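Local coordinates for HD domain-containing protein (Aquifex aeolicus, PDB 2HEK) that is of uncharacterised function but binds zinc and GDP at well-separated sites and may act as a dGTPase, at residues Y192-L206 and I325-L339. Residues are numbered along the deposited sequence; the frame is centred on the assembly and turned at random.
Sequences YENKVVVDESGLRAL and IYVLSSEGLKKAHEL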
# COMPACT_ATOMS: atom_id res chain seq x y z
N TYR A 192 -31.84 -9.26 2.27
CA TYR A 192 -32.72 -10.09 3.08
C TYR A 192 -33.94 -9.28 3.45
O TYR A 192 -33.81 -8.13 3.92
CB TYR A 192 -31.96 -10.65 4.29
CG TYR A 192 -32.72 -11.71 5.05
CD1 TYR A 192 -32.59 -13.05 4.72
CD2 TYR A 192 -33.56 -11.38 6.10
CE1 TYR A 192 -33.28 -14.03 5.41
CE2 TYR A 192 -34.26 -12.35 6.80
CZ TYR A 192 -34.11 -13.67 6.45
OH TYR A 192 -34.81 -14.64 7.13
N GLU A 193 -35.12 -9.86 3.26
CA GLU A 193 -36.36 -9.15 3.55
C GLU A 193 -36.32 -7.78 2.87
O GLU A 193 -36.69 -6.76 3.46
CB GLU A 193 -36.54 -8.97 5.07
CG GLU A 193 -37.01 -10.20 5.86
CD GLU A 193 -36.99 -9.96 7.37
OE1 GLU A 193 -37.05 -8.76 7.78
OE2 GLU A 193 -36.91 -10.95 8.15
N ASN A 194 -35.84 -7.77 1.64
CA ASN A 194 -35.71 -6.55 0.86
C ASN A 194 -34.83 -5.42 1.45
O ASN A 194 -34.96 -4.25 1.08
CB ASN A 194 -37.10 -6.02 0.51
CG ASN A 194 -37.12 -5.29 -0.79
OD1 ASN A 194 -37.31 -4.07 -0.82
ND2 ASN A 194 -36.87 -6.01 -1.89
N LYS A 195 -33.93 -5.77 2.37
CA LYS A 195 -32.94 -4.80 2.88
C LYS A 195 -31.55 -5.23 2.45
O LYS A 195 -31.30 -6.44 2.26
CB LYS A 195 -32.97 -4.72 4.41
CG LYS A 195 -34.26 -4.25 5.04
CD LYS A 195 -34.24 -4.55 6.54
CE LYS A 195 -35.61 -5.01 7.05
NZ LYS A 195 -36.67 -3.95 6.94
N VAL A 196 -30.64 -4.26 2.32
CA VAL A 196 -29.20 -4.55 2.22
C VAL A 196 -28.71 -4.81 3.64
O VAL A 196 -28.84 -3.96 4.52
CB VAL A 196 -28.40 -3.38 1.58
CG1 VAL A 196 -26.87 -3.72 1.52
CG2 VAL A 196 -28.91 -3.07 0.17
N VAL A 197 -28.19 -6.00 3.89
CA VAL A 197 -27.72 -6.35 5.25
C VAL A 197 -26.29 -6.87 5.15
O VAL A 197 -25.81 -7.09 4.05
CB VAL A 197 -28.65 -7.45 5.92
CG1 VAL A 197 -30.10 -6.98 5.97
CG2 VAL A 197 -28.58 -8.77 5.18
N VAL A 198 -25.62 -7.11 6.28
CA VAL A 198 -24.27 -7.68 6.24
C VAL A 198 -24.32 -9.12 6.75
O VAL A 198 -24.89 -9.37 7.80
CB VAL A 198 -23.27 -6.87 7.14
CG1 VAL A 198 -21.80 -7.36 6.97
CG2 VAL A 198 -23.36 -5.36 6.84
N ASP A 199 -23.78 -10.07 6.00
CA ASP A 199 -23.60 -11.43 6.50
C ASP A 199 -22.67 -11.43 7.73
O ASP A 199 -21.79 -10.59 7.86
CB ASP A 199 -22.99 -12.31 5.44
CG ASP A 199 -23.07 -13.78 5.81
OD1 ASP A 199 -24.21 -14.27 5.93
OD2 ASP A 199 -22.03 -14.42 6.01
N GLU A 200 -22.86 -12.36 8.64
CA GLU A 200 -22.04 -12.37 9.84
C GLU A 200 -20.56 -12.52 9.52
O GLU A 200 -19.74 -12.06 10.28
CB GLU A 200 -22.49 -13.46 10.81
CG GLU A 200 -22.16 -13.09 12.25
CD GLU A 200 -22.66 -14.10 13.26
OE1 GLU A 200 -23.32 -15.09 12.86
OE2 GLU A 200 -22.37 -13.90 14.46
N SER A 201 -20.20 -13.13 8.39
CA SER A 201 -18.79 -13.23 7.99
C SER A 201 -18.18 -11.85 7.68
O SER A 201 -16.96 -11.71 7.49
CB SER A 201 -18.65 -14.14 6.77
OG SER A 201 -19.35 -13.61 5.65
N GLY A 202 -19.03 -10.82 7.62
CA GLY A 202 -18.57 -9.47 7.40
C GLY A 202 -18.64 -8.57 8.60
O GLY A 202 -18.54 -7.34 8.45
N LEU A 203 -18.82 -9.14 9.80
CA LEU A 203 -18.92 -8.32 11.02
C LEU A 203 -17.70 -7.43 11.27
O LEU A 203 -17.85 -6.25 11.64
CB LEU A 203 -19.19 -9.16 12.25
CG LEU A 203 -19.81 -8.39 13.44
CD1 LEU A 203 -20.96 -7.45 13.04
CD2 LEU A 203 -20.31 -9.40 14.49
N ARG A 204 -16.51 -8.01 11.09
CA ARG A 204 -15.25 -7.27 11.21
C ARG A 204 -15.13 -6.17 10.16
O ARG A 204 -14.74 -5.05 10.47
CB ARG A 204 -14.06 -8.21 11.07
CG ARG A 204 -14.06 -9.40 12.05
CD ARG A 204 -13.66 -9.00 13.44
NE ARG A 204 -14.76 -8.60 14.29
CZ ARG A 204 -15.51 -9.46 14.97
NH1 ARG A 204 -15.28 -10.76 14.87
NH2 ARG A 204 -16.50 -9.01 15.75
N ALA A 205 -15.44 -6.49 8.90
CA ALA A 205 -15.44 -5.47 7.84
C ALA A 205 -16.40 -4.34 8.17
O ALA A 205 -16.13 -3.18 7.84
CB ALA A 205 -15.78 -6.09 6.47
N LEU A 206 -17.55 -4.64 8.78
CA LEU A 206 -18.50 -3.56 9.17
C LEU A 206 -17.93 -2.69 10.30
O LEU A 206 -18.01 -1.47 10.25
CB LEU A 206 -19.85 -4.16 9.62
CG LEU A 206 -20.90 -3.18 10.18
CD1 LEU A 206 -21.33 -2.11 9.16
CD2 LEU A 206 -22.12 -3.94 10.78
N ILE A 325 -28.57 -0.96 11.54
CA ILE A 325 -27.89 -1.83 10.59
C ILE A 325 -28.11 -3.30 10.95
O ILE A 325 -27.89 -3.69 12.09
CB ILE A 325 -26.35 -1.56 10.48
CG1 ILE A 325 -26.08 -0.10 10.03
CG2 ILE A 325 -25.72 -2.58 9.50
CD1 ILE A 325 -24.57 0.31 10.08
N TYR A 326 -28.48 -4.09 9.95
CA TYR A 326 -28.75 -5.51 10.16
C TYR A 326 -27.64 -6.44 9.70
O TYR A 326 -26.97 -6.20 8.70
CB TYR A 326 -30.05 -5.90 9.46
CG TYR A 326 -31.26 -5.24 10.06
CD1 TYR A 326 -31.83 -4.13 9.46
CD2 TYR A 326 -31.82 -5.72 11.24
CE1 TYR A 326 -32.93 -3.51 10.00
CE2 TYR A 326 -32.93 -5.12 11.79
CZ TYR A 326 -33.47 -4.02 11.17
OH TYR A 326 -34.58 -3.41 11.73
N VAL A 327 -27.46 -7.48 10.48
CA VAL A 327 -26.48 -8.50 10.23
C VAL A 327 -27.25 -9.81 10.16
O VAL A 327 -28.04 -10.11 11.06
CB VAL A 327 -25.43 -8.55 11.36
CG1 VAL A 327 -24.55 -9.78 11.19
CG2 VAL A 327 -24.56 -7.24 11.35
N LEU A 328 -27.03 -10.59 9.11
CA LEU A 328 -27.67 -11.89 8.96
C LEU A 328 -26.85 -12.95 9.65
O LEU A 328 -25.74 -13.27 9.22
CB LEU A 328 -27.89 -12.25 7.49
CG LEU A 328 -28.61 -13.57 7.17
CD1 LEU A 328 -30.09 -13.53 7.55
CD2 LEU A 328 -28.46 -13.87 5.72
N SER A 329 -27.41 -13.48 10.73
CA SER A 329 -26.78 -14.53 11.53
C SER A 329 -27.30 -15.91 11.13
O SER A 329 -28.21 -16.02 10.30
CB SER A 329 -27.09 -14.30 13.01
OG SER A 329 -26.55 -15.35 13.79
N SER A 330 -26.72 -16.96 11.72
CA SER A 330 -27.27 -18.31 11.54
C SER A 330 -28.67 -18.42 12.19
O SER A 330 -29.51 -19.21 11.74
CB SER A 330 -26.31 -19.38 12.06
OG SER A 330 -25.77 -19.04 13.33
N GLU A 331 -28.91 -17.60 13.22
CA GLU A 331 -30.20 -17.51 13.91
C GLU A 331 -31.15 -16.50 13.25
O GLU A 331 -32.14 -16.08 13.87
CB GLU A 331 -29.98 -17.09 15.37
CG GLU A 331 -28.81 -17.76 16.08
CD GLU A 331 -28.32 -16.93 17.27
OE1 GLU A 331 -27.75 -15.84 17.04
OE2 GLU A 331 -28.50 -17.38 18.43
N GLY A 332 -30.85 -16.09 12.02
CA GLY A 332 -31.63 -15.04 11.35
C GLY A 332 -31.11 -13.62 11.59
O GLY A 332 -30.03 -13.42 12.13
N LEU A 333 -31.93 -12.65 11.19
CA LEU A 333 -31.54 -11.25 11.13
C LEU A 333 -31.48 -10.56 12.48
O LEU A 333 -32.45 -10.57 13.23
CB LEU A 333 -32.50 -10.49 10.24
CG LEU A 333 -31.96 -9.27 9.51
CD1 LEU A 333 -30.80 -9.67 8.59
CD2 LEU A 333 -33.07 -8.61 8.72
N LYS A 334 -30.34 -9.94 12.78
CA LYS A 334 -30.17 -9.18 14.01
C LYS A 334 -29.77 -7.73 13.70
O LYS A 334 -29.33 -7.43 12.59
CB LYS A 334 -29.08 -9.81 14.88
CG LYS A 334 -29.22 -11.32 15.15
CD LYS A 334 -30.19 -11.63 16.29
CE LYS A 334 -29.96 -13.05 16.85
NZ LYS A 334 -31.23 -13.68 17.27
N LYS A 335 -29.92 -6.85 14.68
CA LYS A 335 -29.26 -5.54 14.68
C LYS A 335 -27.77 -5.75 14.93
O LYS A 335 -27.39 -6.63 15.70
CB LYS A 335 -29.82 -4.67 15.79
CG LYS A 335 -31.23 -4.19 15.60
CD LYS A 335 -31.35 -3.25 14.43
CE LYS A 335 -32.49 -2.27 14.64
NZ LYS A 335 -32.83 -1.64 13.35
N ALA A 336 -26.92 -4.94 14.28
CA ALA A 336 -25.45 -5.09 14.41
C ALA A 336 -24.93 -5.00 15.83
O ALA A 336 -23.97 -5.70 16.19
CB ALA A 336 -24.70 -4.06 13.50
N HIS A 337 -25.50 -4.09 16.62
CA HIS A 337 -25.14 -3.99 18.04
C HIS A 337 -25.54 -5.25 18.84
O HIS A 337 -24.86 -5.59 19.82
CB HIS A 337 -25.69 -2.72 18.69
CG HIS A 337 -27.17 -2.57 18.59
ND1 HIS A 337 -27.79 -2.10 17.46
CD2 HIS A 337 -28.16 -2.80 19.50
CE1 HIS A 337 -29.10 -2.04 17.66
NE2 HIS A 337 -29.34 -2.47 18.89
N GLU A 338 -26.60 -5.95 18.41
CA GLU A 338 -26.97 -7.24 19.05
C GLU A 338 -25.86 -8.29 18.92
O GLU A 338 -25.71 -9.15 19.79
CB GLU A 338 -28.31 -7.79 18.52
CG GLU A 338 -29.51 -6.90 18.82
CD GLU A 338 -30.86 -7.44 18.30
OE1 GLU A 338 -31.85 -7.26 19.04
OE2 GLU A 338 -30.95 -8.02 17.19
N LEU A 339 -25.06 -8.19 17.85
CA LEU A 339 -23.98 -9.16 17.59
C LEU A 339 -22.55 -8.64 17.85
O LEU A 339 -21.64 -9.44 17.99
CB LEU A 339 -24.07 -9.76 16.18
CG LEU A 339 -25.39 -10.43 15.77
CD1 LEU A 339 -25.22 -11.14 14.44
CD2 LEU A 339 -25.90 -11.40 16.84
O HOH W 1 -28.96 -3.26 7.21
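I325 meets L206 with CG2 against CD2 and CD1 against CD1. At Y326 a water bridges the backbone N to V196 O, the carbonyl O takes a nearly straight bond from V198 N (2.9 Å, 170°), and CD of K195 rests against the ring. V327 CG2 packs against both L203 CD1 and L206 CD2, while its CA approaches V198 O in a CA-H...O contact. L328 N donates to V198 O (2.8 Å), and L328 O receives a weak bond from E200 N. These bonds pair strands 195-199 and 326-329 in parallel, the central pair of a mixed four-stranded sheet whose two outer connections are tight hairpins. With CG anti to the backbone N (chi1 -178°), L328 brings CD1 over a face of the Y192 ring, a CH-pi contact 3.9 Å from the centroid. Beside L328 in register, D199 closes an Asx turn, OD2 accepting from S201 N and, on its anti lone pair, from S201 OG (2.8 Å); a leucine there would probably leave both donors without this acceptor. The L333 and Y192 side chains pass in opposite directions, L333 CD2 meeting ring atom CD2 and L333 CD1 touching V197 CG1 (3.8 Å). A336 CB packs on L206 CD2, and L203 CD2 lies against L339 O and CB.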